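Local coordinates for protein aminotransferase, classes I and II (Silicibacter pomeroyi DSS-3, PDB 3H14) that probably transfers amino groups between L-aspartate and 2-oxoglutarate, as a pyridoxal-phosphate-dependent aminotransferase of class I, at residues 96-110 against 255-268. Numbering follows the deposited sequence. Where two conformers were deposited one is given.
Sequences ITPGSSGGFLLAFTA and IAQNMFICAPHASQ
The CA atoms of Pro98 and Ala263 lie 4.0 Å apart, the nearest approach of the two backbones by CA, and the segments diverge toward Leu106 and Ile255. No direct hydrogen bond crosses between them. A water bridges them instead, donating to Ile96 O and accepting from Ala263 N. Ile261 is the central apolar residue. With CG1 beside the backbone N (chi1 -58°), its CG2 is anti to that N and packs tightly on the Pro98 ring. Ile261 CG2 lies 3.4 Å from Pro98 CG. Ile261 CD1 reaches Leu106 CD2 at 3.8 Å. That same leucine methyl meets Ile255 CG2 at 3.5 Å, the two side chains running past each other in opposite directions. Ile255 CD1 lies against Ala110. In the large domain of this fold type I aminotransferase, strand 94-97 ends the seven-stranded sheet beside strand 240-243. Helix 100-111 follows after Pro98 and Gly99, the latter at its N-cap position. The linker joining helices 249-258 and 265-274 packs along both elements. A Schellman motif at Phe260 closes the first of these helices. At the other end, Gln268 OE1 lies 3.6 Å from Ile96 CG2 and accepts from Leu70 N. Its NE2 donates to Ala263 O from above the carbonyl plane. A leucine in place of Gln268 would probably leave both Leu70 N and Ala263 O without these partners.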
loop_
_atom_site.group_PDB
_atom_site.type_symbol
_atom_site.label_atom_id
_atom_site.label_comp_id
_atom_site.label_asym_id
_atom_site.label_seq_id
_atom_site.Cartn_x
_atom_site.Cartn_y
_atom_site.Cartn_z
ATOM N N ILE A 96 10.082 14.861 -4.716
ATOM C CA ILE A 96 8.861 15.028 -3.962
ATOM C C ILE A 96 7.695 14.930 -4.933
ATOM O O ILE A 96 7.702 15.571 -5.977
ATOM C CB ILE A 96 8.827 16.386 -3.277
ATOM C CG1 ILE A 96 10.066 16.564 -2.391
ATOM C CG2 ILE A 96 7.527 16.533 -2.482
ATOM C CD1 ILE A 96 10.406 15.351 -1.460
ATOM N N THR A 97 6.696 14.122 -4.597
ATOM C CA THR A 97 5.582 13.839 -5.499
ATOM C C THR A 97 4.271 14.210 -4.820
ATOM O O THR A 97 4.220 14.341 -3.614
ATOM C CB THR A 97 5.481 12.332 -5.812
ATOM O OG1 THR A 97 5.240 11.647 -4.584
ATOM C CG2 THR A 97 6.770 11.815 -6.432
ATOM N N PRO A 98 3.203 14.350 -5.596
ATOM C CA PRO A 98 1.896 14.535 -4.960
ATOM C C PRO A 98 1.322 13.244 -4.296
ATOM O O PRO A 98 0.113 13.060 -4.231
ATOM C CB PRO A 98 1.011 15.014 -6.106
ATOM C CG PRO A 98 1.702 14.573 -7.366
ATOM C CD PRO A 98 3.149 14.378 -7.064
ATOM N N GLY A 99 2.162 12.385 -3.747
ATOM C CA GLY A 99 1.656 11.142 -3.172
ATOM C C GLY A 99 2.098 9.966 -3.991
ATOM O O GLY A 99 2.921 10.091 -4.897
ATOM N N SER A 100 1.543 8.805 -3.700
ATOM C CA SER A 100 1.999 7.658 -4.449
ATOM C C SER A 100 1.405 7.570 -5.846
ATOM O O SER A 100 2.099 7.094 -6.754
ATOM C CB SER A 100 1.892 6.372 -3.652
ATOM O OG SER A 100 3.131 6.209 -2.967
ATOM N N SER A 101 0.199 8.087 -6.068
ATOM C CA SER A 101 -0.401 8.125 -7.409
ATOM C C SER A 101 0.542 8.867 -8.353
ATOM O O SER A 101 0.788 8.431 -9.476
ATOM C CB SER A 101 -1.766 8.842 -7.380
ATOM O OG SER A 101 -2.507 8.691 -8.598
ATOM N N GLY A 102 1.046 10.006 -7.868
ATOM C CA GLY A 102 1.995 10.849 -8.591
ATOM C C GLY A 102 3.305 10.135 -8.841
ATOM O O GLY A 102 3.911 10.284 -9.890
ATOM N N GLY A 103 3.764 9.379 -7.860
ATOM C CA GLY A 103 4.991 8.616 -8.012
ATOM C C GLY A 103 4.821 7.549 -9.068
ATOM O O GLY A 103 5.697 7.344 -9.917
ATOM N N PHE A 104 3.704 6.829 -8.996
ATOM C CA PHE A 104 3.416 5.815 -10.030
ATOM C C PHE A 104 3.316 6.433 -11.438
ATOM O O PHE A 104 3.865 5.890 -12.406
ATOM C CB PHE A 104 2.160 5.009 -9.702
ATOM C CG PHE A 104 2.293 4.165 -8.479
ATOM C CD1 PHE A 104 3.396 3.319 -8.312
ATOM C CD2 PHE A 104 1.331 4.219 -7.472
ATOM C CE1 PHE A 104 3.524 2.558 -7.161
ATOM C CE2 PHE A 104 1.472 3.440 -6.296
ATOM C CZ PHE A 104 2.560 2.622 -6.153
ATOM N N LEU A 105 2.625 7.553 -11.553
ATOM C CA LEU A 105 2.530 8.251 -12.822
ATOM C C LEU A 105 3.899 8.608 -13.375
ATOM O O LEU A 105 4.163 8.460 -14.571
ATOM C CB LEU A 105 1.681 9.520 -12.667
ATOM C CG LEU A 105 1.558 10.415 -13.898
ATOM C CD1 LEU A 105 0.911 9.622 -15.022
ATOM C CD2 LEU A 105 0.755 11.677 -13.600
ATOM N N LEU A 106 4.791 9.053 -12.506
ATOM C CA LEU A 106 6.066 9.559 -12.951
ATOM C C LEU A 106 6.954 8.391 -13.301
ATOM O O LEU A 106 7.586 8.405 -14.353
ATOM C CB LEU A 106 6.707 10.424 -11.873
ATOM C CG LEU A 106 6.077 11.799 -11.650
ATOM C CD1 LEU A 106 6.781 12.436 -10.427
ATOM C CD2 LEU A 106 6.214 12.643 -12.958
ATOM N N ALA A 107 6.945 7.358 -12.447
ATOM C CA ALA A 107 7.688 6.152 -12.734
ATOM C C ALA A 107 7.255 5.566 -14.063
ATOM O O ALA A 107 8.091 5.258 -14.912
ATOM C CB ALA A 107 7.548 5.163 -11.641
ATOM N N PHE A 108 5.958 5.352 -14.245
ATOM C CA PHE A 108 5.519 4.647 -15.426
ATOM C C PHE A 108 5.781 5.471 -16.678
ATOM O O PHE A 108 6.091 4.898 -17.732
ATOM C CB PHE A 108 4.019 4.316 -15.345
ATOM C CG PHE A 108 3.652 3.396 -14.220
ATOM C CD1 PHE A 108 4.606 2.598 -13.596
ATOM C CD2 PHE A 108 2.319 3.268 -13.819
ATOM C CE1 PHE A 108 4.247 1.748 -12.580
ATOM C CE2 PHE A 108 1.982 2.421 -12.768
ATOM C CZ PHE A 108 2.961 1.661 -12.176
ATOM N N THR A 109 5.673 6.805 -16.565
ATOM C CA THR A 109 5.928 7.673 -17.724
ATOM C C THR A 109 7.394 7.654 -18.168
ATOM O O THR A 109 7.684 7.627 -19.368
ATOM C CB THR A 109 5.480 9.116 -17.442
ATOM O OG1 THR A 109 4.077 9.099 -17.141
ATOM C CG2 THR A 109 5.770 10.025 -18.667
ATOM N N ALA A 110 8.289 7.685 -17.193
ATOM C CA ALA A 110 9.723 7.655 -17.413
ATOM C C ALA A 110 10.168 6.344 -18.027
ATOM O O ALA A 110 11.068 6.296 -18.867
ATOM C CB ALA A 110 10.460 7.899 -16.069
ATOM N N ILE A 255 9.614 15.607 -16.727
ATOM C CA ILE A 255 8.264 15.113 -16.807
ATOM C C ILE A 255 7.417 15.847 -15.779
ATOM O O ILE A 255 6.316 16.315 -16.098
ATOM C CB ILE A 255 8.184 13.570 -16.554
ATOM C CG1 ILE A 255 8.860 12.795 -17.696
ATOM C CG2 ILE A 255 6.726 13.145 -16.411
ATOM C CD1 ILE A 255 9.298 11.373 -17.338
ATOM N N ALA A 256 7.905 15.920 -14.537
ATOM C CA ALA A 256 7.155 16.571 -13.457
ATOM C C ALA A 256 6.898 18.067 -13.733
ATOM O O ALA A 256 5.799 18.555 -13.457
ATOM C CB ALA A 256 7.836 16.372 -12.126
ATOM N N GLN A 257 7.897 18.757 -14.304
ATOM C CA GLN A 257 7.794 20.179 -14.696
ATOM C C GLN A 257 6.797 20.300 -15.828
ATOM O O GLN A 257 5.752 20.968 -15.686
ATOM C CB GLN A 257 9.126 20.725 -15.232
ATOM C CG GLN A 257 10.201 21.040 -14.199
ATOM C CD GLN A 257 11.610 21.352 -14.798
ATOM O OE1 GLN A 257 11.897 21.102 -15.992
ATOM N NE2 GLN A 257 12.505 21.876 -13.938
ATOM N N ASN A 258 7.134 19.613 -16.936
ATOM C CA ASN A 258 6.381 19.692 -18.190
ATOM C C ASN A 258 4.952 19.205 -18.035
ATOM O O ASN A 258 4.105 19.640 -18.792
ATOM C CB ASN A 258 7.048 18.903 -19.334
ATOM C CG ASN A 258 8.380 19.480 -19.785
ATOM O OD1 ASN A 258 9.108 20.132 -19.025
ATOM N ND2 ASN A 258 8.717 19.225 -21.043
HETATM N N MSE A 259 4.690 18.319 -17.059
HETATM C CA MSE A 259 3.324 17.851 -16.719
HETATM C C MSE A 259 2.733 18.531 -15.479
HETATM O O MSE A 259 1.636 18.169 -15.048
HETATM C CB MSE A 259 3.294 16.335 -16.435
HETATM C CG MSE A 259 3.653 15.404 -17.597
HETATM SE SE MSE A 259 3.277 13.495 -17.179
HETATM C CE MSE A 259 1.391 13.352 -17.606
ATOM N N PHE A 260 3.480 19.471 -14.888
ATOM C CA PHE A 260 3.108 20.136 -13.622
ATOM C C PHE A 260 2.591 19.188 -12.523
ATOM O O PHE A 260 1.534 19.425 -11.935
ATOM C CB PHE A 260 2.115 21.289 -13.898
ATOM N N ILE A 261 3.358 18.129 -12.228
ATOM C CA ILE A 261 2.998 17.144 -11.197
ATOM C C ILE A 261 3.865 17.317 -9.953
ATOM O O ILE A 261 5.036 16.901 -9.917
ATOM C CB ILE A 261 3.198 15.684 -11.678
ATOM C CG1 ILE A 261 2.382 15.392 -12.946
ATOM C CG2 ILE A 261 2.811 14.703 -10.583
ATOM C CD1 ILE A 261 2.712 14.050 -13.560
ATOM N N CYS A 262 3.302 17.916 -8.922
ATOM C CA CYS A 262 4.071 18.178 -7.726
ATOM C C CYS A 262 3.139 18.350 -6.539
ATOM O O CYS A 262 1.928 18.544 -6.699
ATOM C CB CYS A 262 4.912 19.423 -7.924
ATOM S SG CYS A 262 3.891 20.841 -8.060
ATOM N N ALA A 263 3.720 18.236 -5.358
ATOM C CA ALA A 263 2.957 18.265 -4.129
ATOM C C ALA A 263 2.601 19.720 -3.775
ATOM O O ALA A 263 3.393 20.632 -4.027
ATOM C CB ALA A 263 3.728 17.608 -3.033
ATOM N N PRO A 264 1.404 19.934 -3.202
ATOM C CA PRO A 264 1.052 21.248 -2.709
ATOM C C PRO A 264 2.071 21.739 -1.686
ATOM O O PRO A 264 2.529 20.965 -0.860
ATOM C CB PRO A 264 -0.310 21.040 -2.035
ATOM C CG PRO A 264 -0.687 19.621 -2.229
ATOM C CD PRO A 264 0.350 18.923 -2.986
ATOM N N HIS A 265 2.441 23.013 -1.731
ATOM C CA HIS A 265 3.468 23.497 -0.799
ATOM C C HIS A 265 3.005 23.345 0.651
ATOM O O HIS A 265 3.794 23.005 1.507
ATOM C CB HIS A 265 3.880 24.956 -1.078
ATOM C CG HIS A 265 5.021 25.443 -0.219
ATOM N ND1 HIS A 265 4.840 26.273 0.868
ATOM C CD2 HIS A 265 6.354 25.208 -0.288
ATOM C CE1 HIS A 265 6.013 26.536 1.424
ATOM N NE2 HIS A 265 6.949 25.904 0.739
ATOM N N ALA A 266 1.725 23.571 0.925
ATOM C CA ALA A 266 1.200 23.406 2.291
ATOM C C ALA A 266 1.487 21.998 2.817
ATOM O O ALA A 266 1.942 21.810 3.953
ATOM C CB ALA A 266 -0.302 23.700 2.325
ATOM N N SER A 267 1.216 21.001 1.991
ATOM C CA SER A 267 1.498 19.617 2.341
ATOM C C SER A 267 2.984 19.334 2.541
ATOM O O SER A 267 3.341 18.553 3.393
ATOM C CB SER A 267 0.946 18.691 1.260
ATOM O OG SER A 267 -0.452 18.835 1.183
ATOM N N GLN A 268 3.848 19.973 1.757
ATOM C CA GLN A 268 5.297 19.808 1.905
ATOM C C GLN A 268 5.872 20.361 3.214
ATOM O O GLN A 268 6.788 19.748 3.796
ATOM C CB GLN A 268 6.048 20.457 0.734
ATOM C CG GLN A 268 5.848 19.766 -0.585
ATOM C CD GLN A 268 6.815 20.221 -1.650
ATOM O OE1 GLN A 268 8.007 19.989 -1.541
ATOM N NE2 GLN A 268 6.289 20.799 -2.726
HETATM O O HOH W 1 6.822 18.297 -5.658
#